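Local atomic coordinates of N-acetylmuramoyl-L-alanine amidase amiD (Escherichia coli, PDB entry 3D2Y), a protein that hydrolyses, with one zinc ion per subunit, the amide link between N-acetylmuramoyl groups and L-amino acid residues in certain cell-wall glycopeptides. Residues 87-92 / 211-216; 183-188 / 251-256; 190-195 / 243-248. One frame throughout, in Å; residues are numbered along the deposited sequence.

Contact 1: 87-92 / 211-216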
loop_
_atom_site.group_PDB
_atom_site.type_symbol
_atom_site.label_atom_id
_atom_site.label_comp_id
_atom_site.label_asym_id
_atom_site.label_seq_id
_atom_site.Cartn_x
_atom_site.Cartn_y
_atom_site.Cartn_z
ATOM N N ILE A 87 -3.219 -12.101 -6.289
ATOM C CA ILE A 87 -4.619 -12.181 -5.832
ATOM C C ILE A 87 -4.814 -11.166 -4.731
ATOM O O ILE A 87 -4.097 -11.217 -3.734
ATOM C CB ILE A 87 -4.967 -13.591 -5.322
ATOM C CG1 ILE A 87 -4.912 -14.573 -6.500
ATOM C CG2 ILE A 87 -6.345 -13.626 -4.623
ATOM C CD1 ILE A 87 -4.501 -15.976 -6.074
ATOM N N SER A 88 -5.755 -10.224 -4.929
ATOM C CA SER A 88 -5.755 -9.014 -4.125
ATOM C C SER A 88 -7.129 -8.354 -4.144
ATOM O O SER A 88 -7.946 -8.622 -5.035
ATOM C CB SER A 88 -4.691 -8.011 -4.638
ATOM O OG SER A 88 -4.783 -7.859 -6.056
ATOM N N ALA A 89 -7.366 -7.516 -3.135
ATOM C CA ALA A 89 -8.627 -6.783 -2.946
ATOM C C ALA A 89 -8.390 -5.496 -2.131
ATOM O O ALA A 89 -7.705 -5.523 -1.109
ATOM C CB ALA A 89 -9.683 -7.692 -2.267
ATOM N N TRP A 90 -8.902 -4.371 -2.629
ATOM C CA TRP A 90 -8.835 -3.093 -1.918
ATOM C C TRP A 90 -10.027 -2.199 -2.280
ATOM O O TRP A 90 -10.230 -1.844 -3.460
ATOM C CB TRP A 90 -7.506 -2.356 -2.207
ATOM C CG TRP A 90 -7.329 -1.191 -1.311
ATOM C CD1 TRP A 90 -7.283 0.139 -1.682
ATOM C CD2 TRP A 90 -7.210 -1.217 0.121
ATOM N NE1 TRP A 90 -7.118 0.935 -0.560
ATOM C CE2 TRP A 90 -7.094 0.134 0.558
ATOM C CE3 TRP A 90 -7.200 -2.250 1.084
ATOM C CZ2 TRP A 90 -6.970 0.474 1.912
ATOM C CZ3 TRP A 90 -7.092 -1.906 2.446
ATOM C CH2 TRP A 90 -6.987 -0.555 2.840
ATOM N N ARG A 91 -10.816 -1.865 -1.254
ATOM C CA ARG A 91 -11.888 -0.868 -1.366
ATOM C C ARG A 91 -12.884 -1.170 -2.482
ATOM O O ARG A 91 -13.313 -0.268 -3.219
ATOM C CB ARG A 91 -11.263 0.538 -1.518
ATOM C CG ARG A 91 -10.759 1.035 -0.196
ATOM C CD ARG A 91 -10.109 2.393 -0.251
ATOM N NE ARG A 91 -10.995 3.559 -0.298
ATOM C CZ ARG A 91 -11.522 4.191 0.763
ATOM N NH1 ARG A 91 -11.331 3.763 2.008
ATOM N NH2 ARG A 91 -12.283 5.267 0.575
ATOM N N GLY A 92 -13.239 -2.440 -2.634
ATOM C CA GLY A 92 -14.205 -2.796 -3.680
ATOM C C GLY A 92 -13.557 -3.408 -4.932
ATOM O O GLY A 92 -14.226 -4.119 -5.676
ATOM N N GLY A 211 -11.309 -0.995 3.557
ATOM C CA GLY A 211 -10.968 -1.575 2.283
ATOM C C GLY A 211 -10.460 -2.985 2.304
ATOM O O GLY A 211 -10.238 -3.562 1.237
ATOM N N TYR A 212 -10.317 -3.546 3.510
ATOM C CA TYR A 212 -9.711 -4.867 3.687
ATOM C C TYR A 212 -10.625 -5.985 3.183
ATOM O O TYR A 212 -11.805 -5.930 3.343
ATOM C CB TYR A 212 -9.252 -5.117 5.163
ATOM C CG TYR A 212 -8.046 -4.294 5.565
ATOM C CD1 TYR A 212 -6.735 -4.845 5.604
ATOM C CD2 TYR A 212 -8.203 -2.939 5.857
ATOM C CE1 TYR A 212 -5.640 -4.014 5.948
ATOM C CE2 TYR A 212 -7.178 -2.136 6.193
ATOM C CZ TYR A 212 -5.879 -2.658 6.270
ATOM O OH TYR A 212 -4.857 -1.776 6.565
ATOM N N ASP A 213 -10.028 -7.067 2.687
ATOM C CA ASP A 213 -10.773 -8.212 2.172
ATOM C C ASP A 213 -11.284 -8.977 3.393
ATOM O O ASP A 213 -10.488 -9.544 4.141
ATOM C CB ASP A 213 -9.769 -9.099 1.408
ATOM C CG ASP A 213 -10.421 -10.178 0.536
ATOM O OD1 ASP A 213 -11.639 -10.145 0.290
ATOM O OD2 ASP A 213 -9.665 -11.064 0.053
ATOM N N VAL A 214 -12.590 -8.977 3.638
ATOM C CA VAL A 214 -13.154 -9.724 4.754
ATOM C C VAL A 214 -14.285 -10.553 4.173
ATOM O O VAL A 214 -15.190 -10.003 3.578
ATOM C CB VAL A 214 -13.701 -8.769 5.856
ATOM C CG1 VAL A 214 -14.499 -9.531 6.927
ATOM C CG2 VAL A 214 -12.587 -8.010 6.533
ATOM N N LYS A 215 -14.201 -11.880 4.302
ATOM C CA LYS A 215 -15.240 -12.758 3.755
ATOM C C LYS A 215 -16.146 -13.234 4.886
ATOM O O LYS A 215 -15.690 -13.289 6.032
ATOM C CB LYS A 215 -14.611 -13.927 2.992
ATOM C CG LYS A 215 -13.604 -13.467 1.941
ATOM C CD LYS A 215 -12.895 -14.617 1.258
ATOM C CE LYS A 215 -11.794 -14.103 0.329
ATOM N NZ LYS A 215 -12.273 -13.060 -0.659
ATOM N N PRO A 216 -17.431 -13.548 4.575
ATOM C CA PRO A 216 -18.432 -13.830 5.618
ATOM C C PRO A 216 -18.073 -14.967 6.579
ATOM O O PRO A 216 -18.391 -14.899 7.780
ATOM C CB PRO A 216 -19.710 -14.135 4.822
ATOM C CG PRO A 216 -19.252 -14.478 3.451
ATOM C CD PRO A 216 -18.032 -13.631 3.228
HETATM O O HOH W 1 -7.471 -6.781 1.462
#

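Contact 2: 183-188 / 251-256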
loop_
_atom_site.group_PDB
_atom_site.type_symbol
_atom_site.label_atom_id
_atom_site.label_comp_id
_atom_site.label_asym_id
_atom_site.label_seq_id
_atom_site.Cartn_x
_atom_site.Cartn_y
_atom_site.Cartn_z
ATOM N N GLN A 183 -6.552 13.601 17.683
ATOM C CA GLN A 183 -7.680 14.023 18.530
ATOM C C GLN A 183 -8.945 13.200 18.234
ATOM O O GLN A 183 -9.730 12.904 19.137
ATOM C CB GLN A 183 -7.970 15.527 18.373
ATOM C CG GLN A 183 -6.805 16.434 18.744
ATOM C CD GLN A 183 -6.650 16.624 20.247
ATOM O OE1 GLN A 183 -7.446 17.324 20.883
ATOM N NE2 GLN A 183 -5.613 16.016 20.820
ATOM N N ARG A 184 -9.130 12.812 16.975
ATOM C CA ARG A 184 -10.272 11.972 16.631
ATOM C C ARG A 184 -10.098 10.502 17.096
ATOM O O ARG A 184 -11.074 9.858 17.469
ATOM C CB ARG A 184 -10.605 12.084 15.143
ATOM C CG ARG A 184 -10.824 13.511 14.667
ATOM C CD ARG A 184 -11.976 14.204 15.403
ATOM N NE ARG A 184 -13.281 13.595 15.159
ATOM C CZ ARG A 184 -14.341 13.750 15.954
ATOM N NH1 ARG A 184 -14.246 14.463 17.066
ATOM N NH2 ARG A 184 -15.494 13.172 15.656
ATOM N N VAL A 185 -8.867 9.988 17.101
ATOM C CA VAL A 185 -8.602 8.638 17.620
ATOM C C VAL A 185 -8.942 8.625 19.091
ATOM O O VAL A 185 -9.638 7.723 19.559
ATOM C CB VAL A 185 -7.136 8.178 17.427
ATOM C CG1 VAL A 185 -6.841 6.898 18.240
ATOM C CG2 VAL A 185 -6.842 7.937 15.956
ATOM N N ASN A 186 -8.477 9.651 19.801
ATOM C CA ASN A 186 -8.860 9.876 21.208
ATOM C C ASN A 186 -10.376 10.042 21.421
ATOM O O ASN A 186 -10.931 9.539 22.398
ATOM C CB ASN A 186 -8.080 11.054 21.787
ATOM C CG ASN A 186 -6.688 10.652 22.270
ATOM O OD1 ASN A 186 -5.685 11.299 21.940
ATOM N ND2 ASN A 186 -6.620 9.575 23.054
ATOM N N PHE A 187 -11.050 10.702 20.477
ATOM C CA PHE A 187 -12.488 10.870 20.575
ATOM C C PHE A 187 -13.199 9.524 20.516
ATOM O O PHE A 187 -14.077 9.250 21.334
ATOM C CB PHE A 187 -13.027 11.856 19.529
ATOM C CG PHE A 187 -14.528 11.825 19.383
ATOM C CD1 PHE A 187 -15.354 12.424 20.338
ATOM C CD2 PHE A 187 -15.121 11.187 18.296
ATOM C CE1 PHE A 187 -16.748 12.397 20.195
ATOM C CE2 PHE A 187 -16.497 11.146 18.161
ATOM C CZ PHE A 187 -17.309 11.748 19.102
ATOM N N TYR A 188 -12.799 8.690 19.557
ATOM C CA TYR A 188 -13.372 7.360 19.358
ATOM C C TYR A 188 -12.937 6.333 20.402
ATOM O O TYR A 188 -13.634 5.342 20.619
ATOM C CB TYR A 188 -13.032 6.854 17.955
ATOM C CG TYR A 188 -13.905 7.502 16.919
ATOM C CD1 TYR A 188 -15.279 7.261 16.905
ATOM C CD2 TYR A 188 -13.375 8.389 15.975
ATOM C CE1 TYR A 188 -16.099 7.843 15.976
ATOM C CE2 TYR A 188 -14.198 8.982 15.035
ATOM C CZ TYR A 188 -15.565 8.708 15.055
ATOM O OH TYR A 188 -16.428 9.282 14.153
ATOM N N ALA A 251 -9.516 2.812 13.143
ATOM C CA ALA A 251 -10.376 2.444 12.023
ATOM C C ALA A 251 -11.513 3.447 11.893
ATOM O O ALA A 251 -11.808 3.891 10.786
ATOM C CB ALA A 251 -10.943 1.027 12.222
ATOM N N GLU A 252 -12.140 3.797 13.023
ATOM C CA GLU A 252 -13.232 4.771 13.061
ATOM C C GLU A 252 -12.813 6.155 12.601
ATOM O O GLU A 252 -13.564 6.815 11.847
ATOM C CB GLU A 252 -13.880 4.825 14.454
ATOM C CG GLU A 252 -14.739 3.576 14.769
ATOM C CD GLU A 252 -15.336 3.564 16.183
ATOM O OE1 GLU A 252 -14.580 3.744 17.167
ATOM O OE2 GLU A 252 -16.579 3.390 16.301
ATOM N N ALA A 253 -11.630 6.592 13.057
ATOM C CA ALA A 253 -11.056 7.879 12.643
ATOM C C ALA A 253 -10.604 7.898 11.165
ATOM O O ALA A 253 -10.837 8.899 10.456
ATOM C CB ALA A 253 -9.928 8.290 13.550
ATOM N N LEU A 254 -9.955 6.831 10.692
ATOM C CA LEU A 254 -9.748 6.656 9.240
ATOM C C LEU A 254 -11.002 6.727 8.360
ATOM O O LEU A 254 -11.023 7.451 7.349
ATOM C CB LEU A 254 -9.006 5.341 8.943
ATOM C CG LEU A 254 -7.540 5.358 9.372
ATOM C CD1 LEU A 254 -7.069 3.919 9.443
ATOM C CD2 LEU A 254 -6.665 6.231 8.444
ATOM N N LEU A 255 -12.059 6.026 8.767
ATOM C CA LEU A 255 -13.303 6.061 8.036
ATOM C C LEU A 255 -13.964 7.458 8.014
ATOM O O LEU A 255 -14.469 7.923 6.988
ATOM C CB LEU A 255 -14.267 4.981 8.555
ATOM C CG LEU A 255 -13.935 3.564 8.080
ATOM C CD1 LEU A 255 -14.655 2.522 8.975
ATOM C CD2 LEU A 255 -14.235 3.367 6.572
ATOM N N GLU A 256 -13.948 8.122 9.145
ATOM C CA GLU A 256 -14.409 9.492 9.223
ATOM C C GLU A 256 -13.673 10.461 8.271
ATOM O O GLU A 256 -14.285 11.278 7.568
ATOM C CB GLU A 256 -14.291 9.941 10.686
ATOM C CG GLU A 256 -14.646 11.376 10.895
ATOM C CD GLU A 256 -14.568 11.749 12.337
ATOM O OE1 GLU A 256 -15.600 11.683 12.994
ATOM O OE2 GLU A 256 -13.456 12.063 12.828
#

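Contact 3: 190-195 / 243-248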
loop_
_atom_site.group_PDB
_atom_site.type_symbol
_atom_site.label_atom_id
_atom_site.label_comp_id
_atom_site.label_asym_id
_atom_site.label_seq_id
_atom_site.Cartn_x
_atom_site.Cartn_y
_atom_site.Cartn_z
ATOM N N ALA A 190 -13.079 6.893 23.459
ATOM C CA ALA A 190 -14.286 7.054 24.288
ATOM C C ALA A 190 -14.119 6.476 25.678
ATOM O O ALA A 190 -15.011 5.770 26.195
ATOM C CB ALA A 190 -15.513 6.450 23.596
ATOM N N GLY A 191 -12.963 6.770 26.265
ATOM C CA GLY A 191 -12.696 6.464 27.657
ATOM C C GLY A 191 -12.075 5.113 27.922
ATOM O O GLY A 191 -11.775 4.775 29.068
ATOM N N ARG A 192 -11.872 4.326 26.876
ATOM C CA ARG A 192 -11.315 2.997 27.076
ATOM C C ARG A 192 -9.798 3.069 27.129
ATOM O O ARG A 192 -9.200 3.984 26.541
ATOM C CB ARG A 192 -11.809 2.050 25.982
ATOM C CG ARG A 192 -13.249 1.616 26.167
ATOM C CD ARG A 192 -13.810 1.020 24.902
ATOM N NE ARG A 192 -13.653 1.943 23.779
ATOM C CZ ARG A 192 -13.890 1.635 22.515
ATOM N NH1 ARG A 192 -14.317 0.429 22.186
ATOM N NH2 ARG A 192 -13.715 2.552 21.579
ATOM N N ALA A 193 -9.176 2.143 27.873
ATOM C CA ALA A 193 -7.740 1.903 27.751
ATOM C C ALA A 193 -7.476 1.370 26.321
ATOM O O ALA A 193 -8.312 0.632 25.770
ATOM C CB ALA A 193 -7.263 0.894 28.773
ATOM N N PRO A 194 -6.318 1.728 25.718
ATOM C CA PRO A 194 -6.104 1.319 24.325
ATOM C C PRO A 194 -6.325 -0.186 24.052
ATOM O O PRO A 194 -6.929 -0.550 23.026
ATOM C CB PRO A 194 -4.642 1.719 24.058
ATOM C CG PRO A 194 -4.365 2.821 25.024
ATOM C CD PRO A 194 -5.170 2.492 26.254
ATOM N N HIS A 195 -5.833 -1.035 24.952
ATOM C CA HIS A 195 -5.921 -2.491 24.790
ATOM C C HIS A 195 -7.196 -3.147 25.358
ATOM O O HIS A 195 -7.249 -4.368 25.492
ATOM C CB HIS A 195 -4.680 -3.177 25.365
ATOM C CG HIS A 195 -3.388 -2.690 24.784
ATOM N ND1 HIS A 195 -3.255 -2.300 23.467
ATOM C CD2 HIS A 195 -2.167 -2.536 25.346
ATOM C CE1 HIS A 195 -2.005 -1.924 23.244
ATOM N NE2 HIS A 195 -1.327 -2.055 24.368
ATOM N N ALA A 243 -8.678 -7.734 18.437
ATOM C CA ALA A 243 -9.456 -6.524 18.368
ATOM C C ALA A 243 -9.428 -5.801 19.698
ATOM O O ALA A 243 -9.831 -6.369 20.729
ATOM C CB ALA A 243 -10.879 -6.855 17.978
ATOM N N ASP A 244 -8.941 -4.562 19.690
ATOM C CA ASP A 244 -8.989 -3.741 20.914
ATOM C C ASP A 244 -9.513 -2.343 20.610
ATOM O O ASP A 244 -9.821 -2.023 19.457
ATOM C CB ASP A 244 -7.624 -3.717 21.659
ATOM C CG ASP A 244 -6.470 -3.126 20.834
ATOM O OD1 ASP A 244 -6.680 -2.481 19.784
ATOM O OD2 ASP A 244 -5.297 -3.300 21.273
ATOM N N ALA A 245 -9.615 -1.521 21.641
ATOM C CA ALA A 245 -10.279 -0.222 21.549
ATOM C C ALA A 245 -9.462 0.749 20.706
ATOM O O ALA A 245 -10.039 1.531 19.948
ATOM C CB ALA A 245 -10.530 0.355 22.933
ATOM N N GLU A 246 -8.140 0.689 20.830
ATOM C CA GLU A 246 -7.259 1.571 20.049
ATOM C C GLU A 246 -7.349 1.281 18.542
ATOM O O GLU A 246 -7.506 2.214 17.704
ATOM C CB GLU A 246 -5.805 1.456 20.520
ATOM C CG GLU A 246 -4.845 2.331 19.706
ATOM C CD GLU A 246 -3.421 2.303 20.232
ATOM O OE1 GLU A 246 -2.689 3.278 19.987
ATOM O OE2 GLU A 246 -3.046 1.324 20.897
ATOM N N THR A 247 -7.261 -0.013 18.199
ATOM C CA THR A 247 -7.424 -0.478 16.827
ATOM C C THR A 247 -8.776 -0.027 16.206
ATOM O O THR A 247 -8.799 0.533 15.095
ATOM C CB THR A 247 -7.274 -2.024 16.702
ATOM O OG1 THR A 247 -6.014 -2.424 17.232
ATOM C CG2 THR A 247 -7.296 -2.445 15.267
ATOM N N GLN A 248 -9.873 -0.271 16.926
ATOM C CA GLN A 248 -11.175 0.187 16.523
ATOM C C GLN A 248 -11.234 1.718 16.334
ATOM O O GLN A 248 -11.784 2.192 15.340
ATOM C CB GLN A 248 -12.235 -0.256 17.539
ATOM C CG GLN A 248 -13.611 0.256 17.195
ATOM C CD GLN A 248 -14.680 -0.080 18.217
ATOM O OE1 GLN A 248 -14.482 0.054 19.427
ATOM N NE2 GLN A 248 -15.850 -0.488 17.716
#

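Contact 1: 87-92 / 211-216
A89 opens the contact with its methyl group, which rests against the carboxylate end of D213, CB to CG 3.8 Å. That carboxylate is already engaged at its polar end, since K215 NZ forms a salt bridge with D213 OD1. The backbone here is joined through a water, which donates to A89 O at 2.9 Å and accepts from D213 N at 2.8 Å. Next comes W90, whose side chain leaves the backbone away from 211-216 yet returns with its six-membered ring; CG stands opposite the backbone N (chi1 -170°), on the carbonyl-carbon side. G211 CA sits over one face of that ring, 4.0 Å from its centroid, in a CH-pi contact. The CZ3-CH2 edge of W90 is turned into the face of Y212, a T-shaped pair with planes at 79° and CH2 3.7 Å from Y212 CE2. The polar end of Y212 lies elsewhere, its OH bonded to D153. R91 then supplies the direct backbone bond: its N donates to G211 O at 3.1 Å. Its CG passes 3.6 Å from G211 CA, on the same face of W90, before the chain bends so that the guanidinium can reach Y210 O, G259 O and the carboxylate of D261. G211, the first residue past helix 200-210, has positive phi, and a beta carbon there would clash with R91 CG. The contact brings the amidase region, with W90 about 10 Å from the zinc ligand H151 between side chains, against the C-terminal helices. Its chemistry implies a seam held by aromatic packing, a single direct backbone hydrogen bond and a water bridge, with no ion pair crossing between the two segments.

Contact 2: 183-188 / 251-256
Charged and polar bonds gather on E256, which R184 grips side-on with two nitrogens. R184 NE donates to OE2 of E256 at 2.8 Å, and R184 NH2 to OE1 of E256 at 3.1 Å, each to the syn side of its oxygen. Guanidinium and carboxylate planes lie only 19° apart, the nearly flat geometry of a bidentate salt bridge. Bends at chi2 and chi3 of R184 bring this edge round. Y188 OH adds a third bond, 2.8 Å to E256 OE1, arriving from well above the carboxylate plane, so OE1 takes two donors.

These side chains project from two helices, 182-189 and 245-258, whose segments pass 8.6 Å apart between axes with their directions at 125°, an oblique packing of more nearly antiparallel sense. It lies at the surface, away from the zinc site.

Among the ring contacts, E252 CB lies over one face of Y188 in a CH-pi contact, 3.7 Å from the centroid, while F187 CD2 covers the opposite face. The F187 ring also lies against a face of the R184 guanidinium. A phenylalanine in place of Y188 has no hydroxyl and would probably cost E256 OE1 one of its two donors.

Apolar packing is modest: V185 CG2 meets the A253 methyl CB at 3.9 Å, beside P180, which touches both residues.

Contact 3: 190-195 / 243-248
P194 O faces the first turn of helix 245-258 and accepts from E246 N at 2.8 Å. A backbone NH of the opening turn, which has no acceptor one turn earlier in its own helix, is thereby satisfied from another loop. D244 takes care of a second such NH. It is the N-cap, and with CG set between the backbone N and the carbonyl carbon (chi1 61°) its OD1 turns back to accept from T247 N at 3.0 Å. The hydroxyl OG1 of T247 donates to the same OD1 from the other face of the carboxylate, at 2.6 Å, and itself has Q231 NE2 as a further partner. The other oxygen is used as well: H195 ND1 donates to D244 OD2 at 3.2 Å, tilted from the ring plane and coming from above that of the carboxylate, and R235 NH2 forms a salt bridge with OD2. R235 also pairs with E246 OE2, an oxygen that lies 3.6 Å from P194 CB. R192 completes the polar set. Its NH1 donates to Q248 OE1 at 2.8 Å, almost in line with the amide C=O and in the guanidinium plane, whereas the NH2 bond to that oxygen is weak. R192 NE donates to L189 O at the end of helix 182-189, so the guanidinium is held from that side too. The A245 methyl presses over the centre of one guanidinium face, CB to CZ 3.6 Å. The contact thus lays the loop between helices 182-189 and 200-210 across the N-terminal turn of helix 245-258, while A243 and T247 touch helix 200-210.

In the fold
Along the chain the order is 87-92, 183-188, 190-195, 211-216, 243-248, 251-256, so contact 3 nests inside the loop closed by contact 2 and contact 1 crosses both. Contacts 2 and 3 share helix 245-258, with centres 11 Å apart: contact 3 uses its start and contact 2 a later part, and together they fasten helix 182-189 and the loop after it to this helix. Contact 1 lies 21 Å from contact 2 and 24 Å from contact 3, centre to centre, and joins the zinc amidase region to the loop after helix 200-210. The C-terminal helices, probably a peptidoglycan-binding type of domain, are thus tied both to their preceding helix and to the catalytic part.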